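Local atomic coordinates of archaeal flagellar ATP-binding protein FlaH (Methanocaldococcus jannaschii DSM 2661, PDB entry 4WIA), a protein that probably binds ATP and magnesium and hydrolyses the nucleotide as a component of the archaellum, the archaeal flagellum. Residues 60-65 with 90-95; 122-127 with 157-162. All coordinates share one frame; numbering follows the deposited sequence.

Interaction 1 of 2, residues 60-65 with 90-95; sequences YVSTQL and LLYIPV. With SO4 (sulfate ion), chain F.
One border of the parallel part of the central sheet in this KaiC-like P-loop NTPase fold is built where Tyr60, Val61 and Ser62 of strand 58-62 pair in parallel with Tyr92, Ile93 and Pro94 of strand 90-94. Backbone bonds zigzag between them: Tyr60 N donates to Leu91 O (2.8 Å), Ile93 N to Tyr60 O, Ser62 N to Ile93 O, and Val95 N to Ser62 O (2.9 Å). Pro94, which has no N-H to give, is tolerated because its nitrogen faces away from strand 58-62, on what is the outer side within this chain. Tyr60 and Tyr92 lie side by side, CD1 of Tyr60 3.8 Å from CE1 of Tyr92, their ring planes inclined by 31°. With CG anti to the backbone N (chi1 -175°), Tyr92 carries its hydroxyl past Ser62 to the turn beyond, where OH donates to Leu65 O at 2.6 Å from above the carbonyl plane. The turn is held as an ST motif: Ser62 OG accepts from Gln64 N (3.0 Å), the ST turn proper, and from Leu65 N (2.9 Å), a double grip that suits a small hydroxyl residue at a strand end. Gln64, an ATP-binding residue by similarity, lies within this turn, and its extended side chain lets NE2 donate to O2 of a sulfate, probably from the crystallisation liquor, at 2.8 Å; Lys40 NZ and Asn164 ND2 bind it too. On the opposite face the branched Val61 packs CG1 against Val95 CG2 (3.7 Å). Helix 67-76 covers the tyrosine face, Phe70 stacking on Tyr92; Tyr60 also touches helix 40-53 and gives its hydroxyl a partner in Asp127, while Pro94 rests on Ile99 of helix 96-100.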
ATOM      1  N   TYR A  60      -7.205   5.992  18.601  1.00 37.78           N
ATOM      2  CA  TYR A  60      -7.817   7.308  18.559  1.00 38.02           C
ATOM      3  C   TYR A  60      -8.719   7.467  19.773  1.00 39.28           C
ATOM      4  O   TYR A  60      -9.725   6.792  19.855  1.00 43.63           O
ATOM      5  CB  TYR A  60      -8.581   7.468  17.244  1.00 39.02           C
ATOM      6  CG  TYR A  60      -8.959   8.899  16.862  1.00 37.03           C
ATOM      7  CD1 TYR A  60      -9.762   9.665  17.665  1.00 38.61           C
ATOM      8  CD2 TYR A  60      -8.516   9.456  15.679  1.00 37.13           C
ATOM      9  CE1 TYR A  60     -10.109  10.957  17.353  1.00 39.99           C
ATOM     10  CE2 TYR A  60      -8.873  10.755  15.321  1.00 35.41           C
ATOM     11  CZ  TYR A  60      -9.659  11.500  16.136  1.00 40.37           C
ATOM     12  OH  TYR A  60     -10.042  12.798  15.831  1.00 41.67           O
ATOM     13  N   VAL A  61      -8.382   8.397  20.672  1.00 38.41           N
ATOM     14  CA  VAL A  61      -9.138   8.657  21.853  1.00 40.85           C
ATOM     15  C   VAL A  61      -9.867   9.974  21.624  1.00 43.22           C
ATOM     16  O   VAL A  61      -9.230  11.002  21.482  1.00 45.94           O
ATOM     17  CB  VAL A  61      -8.221   8.801  23.081  1.00 44.40           C
ATOM     18  CG1 VAL A  61      -9.025   9.049  24.378  1.00 44.98           C
ATOM     19  CG2 VAL A  61      -7.336   7.584  23.242  1.00 43.25           C
ATOM     20  N   SER A  62     -11.194   9.926  21.626  1.00 43.85           N
ATOM     21  CA  SER A  62     -12.040  11.068  21.371  1.00 44.89           C
ATOM     22  C   SER A  62     -12.884  11.434  22.628  1.00 46.98           C
ATOM     23  O   SER A  62     -13.603  10.610  23.137  1.00 47.86           O
ATOM     24  CB  SER A  62     -13.034  10.738  20.247  1.00 43.26           C
ATOM     25  OG  SER A  62     -13.946  11.804  20.038  1.00 43.71           O
ATOM     26  N   THR A  63     -12.860  12.701  23.011  1.00 48.69           N
ATOM     27  CA  THR A  63     -13.776  13.242  23.976  1.00 51.06           C
ATOM     28  C   THR A  63     -15.071  13.731  23.373  1.00 55.53           C
ATOM     29  O   THR A  63     -15.847  14.361  24.063  1.00 57.07           O
ATOM     30  CB  THR A  63     -13.122  14.446  24.677  1.00 53.14           C
ATOM     31  OG1 THR A  63     -12.654  15.401  23.713  1.00 52.16           O
ATOM     32  CG2 THR A  63     -11.934  13.972  25.474  1.00 52.98           C
ATOM     33  N   GLN A  64     -15.303  13.504  22.073  1.00 59.19           N
ATOM     34  CA  GLN A  64     -16.464  14.112  21.387  1.00 60.86           C
ATOM     35  C   GLN A  64     -17.398  13.142  20.652  1.00 56.11           C
ATOM     36  O   GLN A  64     -18.581  13.371  20.632  1.00 61.49           O
ATOM     37  CB  GLN A  64     -15.972  15.187  20.414  1.00 63.02           C
ATOM     38  CG  GLN A  64     -15.248  16.317  21.119  1.00 65.37           C
ATOM     39  CD  GLN A  64     -14.755  17.370  20.155  1.00 66.66           C
ATOM     40  OE1 GLN A  64     -14.974  17.275  18.962  1.00 67.28           O
ATOM     41  NE2 GLN A  64     -14.019  18.340  20.665  1.00 70.23           N
ATOM     42  N   LEU A  65     -16.874  12.075  20.069  1.00 52.17           N
ATOM     43  CA  LEU A  65     -17.653  11.215  19.235  1.00 52.38           C
ATOM     44  C   LEU A  65     -17.684   9.791  19.758  1.00 53.02           C
ATOM     45  O   LEU A  65     -16.645   9.178  20.071  1.00 48.31           O
ATOM     46  CB  LEU A  65     -17.075  11.208  17.810  1.00 51.44           C
ATOM     47  CG  LEU A  65     -16.943  12.573  17.091  1.00 51.92           C
ATOM     48  CD1 LEU A  65     -16.290  12.421  15.751  1.00 50.84           C
ATOM     49  CD2 LEU A  65     -18.320  13.259  16.884  1.00 56.74           C
ATOM     50  N   LEU A  90      -7.213  -0.242  13.924  1.00 40.07           N
ATOM     51  CA  LEU A  90      -7.643   1.009  14.576  1.00 40.75           C
ATOM     52  C   LEU A  90      -8.382   0.678  15.880  1.00 43.93           C
ATOM     53  O   LEU A  90      -9.350  -0.072  15.876  1.00 43.49           O
ATOM     54  CB  LEU A  90      -8.578   1.794  13.651  1.00 43.45           C
ATOM     55  CG  LEU A  90      -9.301   3.020  14.231  1.00 43.30           C
ATOM     56  CD1 LEU A  90      -8.292   3.994  14.800  1.00 43.89           C
ATOM     57  CD2 LEU A  90     -10.211   3.738  13.237  1.00 44.18           C
ATOM     58  N   LEU A  91      -7.910   1.237  17.018  1.00 40.22           N
ATOM     59  CA  LEU A  91      -8.554   1.094  18.281  1.00 38.41           C
ATOM     60  C   LEU A  91      -9.115   2.447  18.603  1.00 39.63           C
ATOM     61  O   LEU A  91      -8.385   3.440  18.776  1.00 40.24           O
ATOM     62  CB  LEU A  91      -7.515   0.701  19.350  1.00 39.93           C
ATOM     63  CG  LEU A  91      -7.902   0.713  20.804  1.00 39.62           C
ATOM     64  CD1 LEU A  91      -9.012  -0.321  21.068  1.00 38.52           C
ATOM     65  CD2 LEU A  91      -6.687   0.467  21.685  1.00 39.87           C
ATOM     66  N   TYR A  92     -10.438   2.503  18.664  1.00 41.46           N
ATOM     67  CA  TYR A  92     -11.158   3.742  18.866  1.00 41.38           C
ATOM     68  C   TYR A  92     -11.728   3.785  20.291  1.00 43.52           C
ATOM     69  O   TYR A  92     -12.427   2.895  20.693  1.00 45.03           O
ATOM     70  CB  TYR A  92     -12.305   3.878  17.835  1.00 39.89           C
ATOM     71  CG  TYR A  92     -12.977   5.209  17.946  1.00 39.13           C
ATOM     72  CD1 TYR A  92     -12.370   6.332  17.455  1.00 36.67           C
ATOM     73  CD2 TYR A  92     -14.151   5.369  18.664  1.00 40.48           C
ATOM     74  CE1 TYR A  92     -12.952   7.582  17.599  1.00 38.07           C
ATOM     75  CE2 TYR A  92     -14.757   6.624  18.820  1.00 42.76           C
ATOM     76  CZ  TYR A  92     -14.133   7.727  18.266  1.00 40.85           C
ATOM     77  OH  TYR A  92     -14.701   8.974  18.410  1.00 44.63           O
ATOM     78  N   ILE A  93     -11.437   4.860  21.032  1.00 45.24           N
ATOM     79  CA  ILE A  93     -11.780   4.957  22.442  1.00 43.57           C
ATOM     80  C   ILE A  93     -12.647   6.183  22.708  1.00 44.27           C
ATOM     81  O   ILE A  93     -12.131   7.316  22.841  1.00 44.01           O
ATOM     82  CB  ILE A  93     -10.517   5.109  23.267  1.00 43.49           C
ATOM     83  CG1 ILE A  93      -9.544   3.961  22.950  1.00 43.41           C
ATOM     84  CG2 ILE A  93     -10.874   5.148  24.784  1.00 45.64           C
ATOM     85  CD1 ILE A  93     -10.021   2.594  23.401  1.00 44.41           C
ATOM     86  N   PRO A  94     -13.948   5.991  22.759  1.00 44.95           N
ATOM     87  CA  PRO A  94     -14.788   7.120  23.131  1.00 49.53           C
ATOM     88  C   PRO A  94     -14.749   7.381  24.651  1.00 53.07           C
ATOM     89  O   PRO A  94     -15.034   6.470  25.422  1.00 52.52           O
ATOM     90  CB  PRO A  94     -16.202   6.704  22.671  1.00 50.79           C
ATOM     91  CG  PRO A  94     -16.124   5.243  22.384  1.00 50.16           C
ATOM     92  CD  PRO A  94     -14.698   4.803  22.332  1.00 47.76           C
ATOM     93  N   VAL A  95     -14.458   8.628  25.050  1.00 51.72           N
ATOM     94  CA  VAL A  95     -14.529   9.006  26.451  1.00 55.34           C
ATOM     95  C   VAL A  95     -15.979   9.392  26.838  1.00 58.88           C
ATOM     96  O   VAL A  95     -16.349  10.582  26.857  1.00 59.37           O
ATOM     97  CB  VAL A  95     -13.552  10.147  26.731  1.00 54.79           C
ATOM     98  CG1 VAL A  95     -13.534  10.462  28.236  1.00 57.66           C
ATOM     99  CG2 VAL A  95     -12.157   9.756  26.251  1.00 51.56           C
TER
HETATM  100  S   SO4 F 303     -12.350  21.575  20.560  1.00 62.41           S
HETATM  101  O1  SO4 F 303     -11.701  22.752  19.962  1.00 62.14           O
HETATM  102  O2  SO4 F 303     -13.537  21.007  19.848  1.00 54.89           O
HETATM  103  O3  SO4 F 303     -12.820  22.158  21.845  1.00 67.10           O
HETATM  104  O4  SO4 F 303     -11.414  20.406  20.780  1.00 53.64           O

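Interaction 2 of 2, residues 122-127 with 157-162; sequences DVIIFD and KIIICT
Phe126 overlaps Cys161 and Ile159 of the neighbouring strand: its CD2 lies 3.9 Å from Cys161 SG, which approaches the ring obliquely, and Ile159 CG2 meets the ring edge at CE2, 4.1 Å away. With CG beside the backbone N and anti to the carbonyl carbon (chi1 -58°), the ring leans back along the strand toward Ile159. Phe149 of helix 142-153 meets the Phe126 ring on this face and also touches Cys161 and Ile159. On the other face Val123, Ile125, Ile158 and Ile160 interlock, Ile125 CG1 lying 4.0 Å from Ile160 CB and Ile160 CD1 reaching Val123 CG1; branched aliphatic residues suit such a buried strand pair, and helix 40-53 closes over Val123 and Ile125. Five backbone bonds tie the strands in parallel, from Ile158 N to Asp122 O (3.1 Å) up to Thr162 N to Phe126 O (3.0 Å). A run of hydrophobic residues ending in an aspartate at the tip of strand 123-127 is consistent with the Walker B motif of P-loop NTPases. Asp127 OD1 accepts from Thr162 OG1 at 2.7 Å, on the anti side and 21° out of the carboxylate plane, while OD2 is bonded to the hydroxyls of Ser41 and Tyr60. Putting an alanine at Asp127 would probably leave Thr162 OG1 without its acceptor and free to turn, and would deprive Ser41 and Tyr60 of a shared partner. At the opposite end a water donates to Asp122 OD1 (2.8 Å) and accepts from Lys157 NZ (3.1 Å), bridging two opposite charges that are not in direct contact; the ammonium group also bonds the carbonyls of Tyr119 and Lys121, and Asp122 OD2 takes the backbone N-H of Ser57.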
ATOM      1  N   ASP A 122       1.044   2.125  16.989  1.00 38.19           N
ATOM      2  CA  ASP A 122       2.173   2.959  16.541  1.00 35.73           C
ATOM      3  C   ASP A 122       1.895   4.390  16.828  1.00 35.64           C
ATOM      4  O   ASP A 122       2.798   5.152  17.131  1.00 38.32           O
ATOM      5  CB  ASP A 122       2.457   2.793  15.064  1.00 39.65           C
ATOM      6  CG  ASP A 122       2.754   1.363  14.685  1.00 42.63           C
ATOM      7  OD1 ASP A 122       3.544   0.705  15.411  1.00 44.52           O
ATOM      8  OD2 ASP A 122       2.148   0.891  13.695  1.00 40.98           O
ATOM      9  N   VAL A 123       0.647   4.776  16.792  1.00 35.50           N
ATOM     10  CA  VAL A 123       0.293   6.166  16.841  1.00 35.65           C
ATOM     11  C   VAL A 123      -0.842   6.296  17.792  1.00 37.00           C
ATOM     12  O   VAL A 123      -1.817   5.565  17.652  1.00 36.39           O
ATOM     13  CB  VAL A 123      -0.189   6.654  15.443  1.00 36.23           C
ATOM     14  CG1 VAL A 123      -0.610   8.105  15.487  1.00 35.95           C
ATOM     15  CG2 VAL A 123       0.919   6.492  14.400  1.00 35.38           C
ATOM     16  N   ILE A 124      -0.773   7.269  18.703  1.00 36.56           N
ATOM     17  CA  ILE A 124      -1.857   7.482  19.639  1.00 39.09           C
ATOM     18  C   ILE A 124      -2.349   8.898  19.579  1.00 39.19           C
ATOM     19  O   ILE A 124      -1.588   9.835  19.767  1.00 40.24           O
ATOM     20  CB  ILE A 124      -1.401   7.157  21.083  1.00 40.90           C
ATOM     21  CG1 ILE A 124      -0.851   5.714  21.153  1.00 40.60           C
ATOM     22  CG2 ILE A 124      -2.547   7.318  22.054  1.00 43.72           C
ATOM     23  CD1 ILE A 124       0.639   5.617  20.987  1.00 41.72           C
ATOM     24  N   ILE A 125      -3.658   9.060  19.375  1.00 40.52           N
ATOM     25  CA  ILE A 125      -4.232  10.384  19.184  1.00 39.34           C
ATOM     26  C   ILE A 125      -5.167  10.721  20.365  1.00 40.90           C
ATOM     27  O   ILE A 125      -6.061   9.936  20.617  1.00 41.12           O
ATOM     28  CB  ILE A 125      -5.014  10.380  17.871  1.00 37.16           C
ATOM     29  CG1 ILE A 125      -4.047  10.167  16.702  1.00 38.43           C
ATOM     30  CG2 ILE A 125      -5.761  11.679  17.674  1.00 39.67           C
ATOM     31  CD1 ILE A 125      -4.648   9.995  15.322  1.00 37.52           C
ATOM     32  N   PHE A 126      -5.024  11.914  20.982  1.00 37.26           N
ATOM     33  CA  PHE A 126      -5.971  12.393  21.942  1.00 40.53           C
ATOM     34  C   PHE A 126      -6.666  13.638  21.421  1.00 42.34           C
ATOM     35  O   PHE A 126      -6.067  14.697  21.349  1.00 42.28           O
ATOM     36  CB  PHE A 126      -5.304  12.723  23.289  1.00 42.73           C
ATOM     37  CG  PHE A 126      -4.590  11.546  23.884  1.00 42.60           C
ATOM     38  CD1 PHE A 126      -5.281  10.614  24.582  1.00 43.81           C
ATOM     39  CD2 PHE A 126      -3.266  11.317  23.628  1.00 44.37           C
ATOM     40  CE1 PHE A 126      -4.678   9.485  25.104  1.00 43.23           C
ATOM     41  CE2 PHE A 126      -2.655  10.178  24.119  1.00 45.52           C
ATOM     42  CZ  PHE A 126      -3.381   9.252  24.851  1.00 42.38           C
ATOM     43  N   ASP A 127      -7.945  13.503  21.085  1.00 41.13           N
ATOM     44  CA  ASP A 127      -8.707  14.613  20.580  1.00 43.36           C
ATOM     45  C   ASP A 127      -9.955  14.721  21.457  1.00 44.97           C
ATOM     46  O   ASP A 127     -10.974  14.135  21.100  1.00 42.68           O
ATOM     47  CB  ASP A 127      -9.077  14.301  19.116  1.00 41.87           C
ATOM     48  CG  ASP A 127      -9.932  15.380  18.481  1.00 43.03           C
ATOM     49  OD1 ASP A 127      -9.833  16.533  18.956  1.00 43.48           O
ATOM     50  OD2 ASP A 127     -10.676  15.081  17.506  1.00 40.30           O
ATOM     51  N   LYS A 157       7.097   5.625  19.228  1.00 51.62           N
ATOM     52  CA  LYS A 157       5.707   5.906  18.987  1.00 49.42           C
ATOM     53  C   LYS A 157       5.505   7.364  18.637  1.00 42.88           C
ATOM     54  O   LYS A 157       6.332   8.213  18.933  1.00 45.93           O
ATOM     55  CB  LYS A 157       4.855   5.650  20.244  1.00 48.96           C
ATOM     56  CG  LYS A 157       5.130   4.405  21.056  1.00 52.54           C
ATOM     57  CD  LYS A 157       4.502   3.220  20.390  1.00 51.00           C
ATOM     58  CE  LYS A 157       4.702   1.970  21.204  1.00 47.32           C
ATOM     59  NZ  LYS A 157       3.819   1.040  20.508  1.00 51.26           N
ATOM     60  N   ILE A 158       4.344   7.627  18.091  1.00 38.82           N
ATOM     61  CA  ILE A 158       3.943   8.958  17.787  1.00 39.78           C
ATOM     62  C   ILE A 158       2.702   9.309  18.574  1.00 38.40           C
ATOM     63  O   ILE A 158       1.795   8.536  18.594  1.00 39.94           O
ATOM     64  CB  ILE A 158       3.633   9.081  16.276  1.00 37.86           C
ATOM     65  CG1 ILE A 158       4.942   8.981  15.507  1.00 39.10           C
ATOM     66  CG2 ILE A 158       2.945  10.408  15.977  1.00 35.70           C
ATOM     67  CD1 ILE A 158       4.788   8.614  14.041  1.00 37.85           C
ATOM     68  N   ILE A 159       2.679  10.491  19.185  1.00 39.93           N
ATOM     69  CA  ILE A 159       1.498  10.958  19.881  1.00 41.26           C
ATOM     70  C   ILE A 159       0.995  12.277  19.330  1.00 39.26           C
ATOM     71  O   ILE A 159       1.761  13.171  19.051  1.00 40.73           O
ATOM     72  CB  ILE A 159       1.756  11.068  21.403  1.00 43.97           C
ATOM     73  CG1 ILE A 159       1.932   9.675  21.960  1.00 42.19           C
ATOM     74  CG2 ILE A 159       0.598  11.742  22.121  1.00 46.90           C
ATOM     75  CD1 ILE A 159       2.348   9.625  23.404  1.00 44.86           C
ATOM     76  N   ILE A 160      -0.321  12.397  19.207  1.00 38.87           N
ATOM     77  CA  ILE A 160      -0.898  13.560  18.629  1.00 40.96           C
ATOM     78  C   ILE A 160      -2.030  13.997  19.535  1.00 41.32           C
ATOM     79  O   ILE A 160      -2.927  13.217  19.739  1.00 42.34           O
ATOM     80  CB  ILE A 160      -1.479  13.216  17.197  1.00 38.17           C
ATOM     81  CG1 ILE A 160      -0.401  12.619  16.302  1.00 37.37           C
ATOM     82  CG2 ILE A 160      -2.042  14.458  16.557  1.00 39.78           C
ATOM     83  CD1 ILE A 160      -0.866  12.168  14.907  1.00 37.15           C
ATOM     84  N   CYS A 161      -2.027  15.256  19.997  1.00 42.26           N
ATOM     85  CA  CYS A 161      -3.122  15.796  20.785  1.00 44.12           C
ATOM     86  C   CYS A 161      -3.685  17.064  20.185  1.00 45.24           C
ATOM     87  O   CYS A 161      -2.969  17.884  19.618  1.00 44.07           O
ATOM     88  CB  CYS A 161      -2.660  16.175  22.171  1.00 49.84           C
ATOM     89  SG  CYS A 161      -1.774  14.935  23.135  1.00 50.87           S
ATOM     90  N   THR A 162      -4.982  17.264  20.359  1.00 48.39           N
ATOM     91  CA  THR A 162      -5.552  18.568  20.102  1.00 48.58           C
ATOM     92  C   THR A 162      -5.749  19.342  21.420  1.00 49.70           C
ATOM     93  O   THR A 162      -6.067  18.766  22.445  1.00 47.06           O
ATOM     94  CB  THR A 162      -6.865  18.461  19.350  1.00 47.09           C
ATOM     95  OG1 THR A 162      -7.840  17.860  20.184  1.00 45.65           O
ATOM     96  CG2 THR A 162      -6.691  17.583  18.085  1.00 47.77           C
TER
HETATM   97  O   HOH W   1       5.090   0.929  17.683  1.00 54.90           O

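How the interactions relate
Interactions 1 and 2 are neighbouring strand pairs of one sheet, their centres 11 Å apart, and strand 58-62 joins directly to strand 123-127. Val61 makes the join: its N lies 2.8 Å from Ile125 O and its O 2.8 Å from Asp127 N, probable hydrogen bonds, while Val61 CG2 packs on Phe126 CE1 at 3.8 Å. On the other face Tyr60 CD2 meets Ile125 CD1 at 3.9 Å. The C-terminal ends of strands 58-62, 123-127 and 158-163 lead toward the presumed nucleotide site beside the P-loop: the sulfate held by Gln64 of interaction 1 lies about 4 Å, nearest atoms, from the side chain of Thr162 of interaction 2.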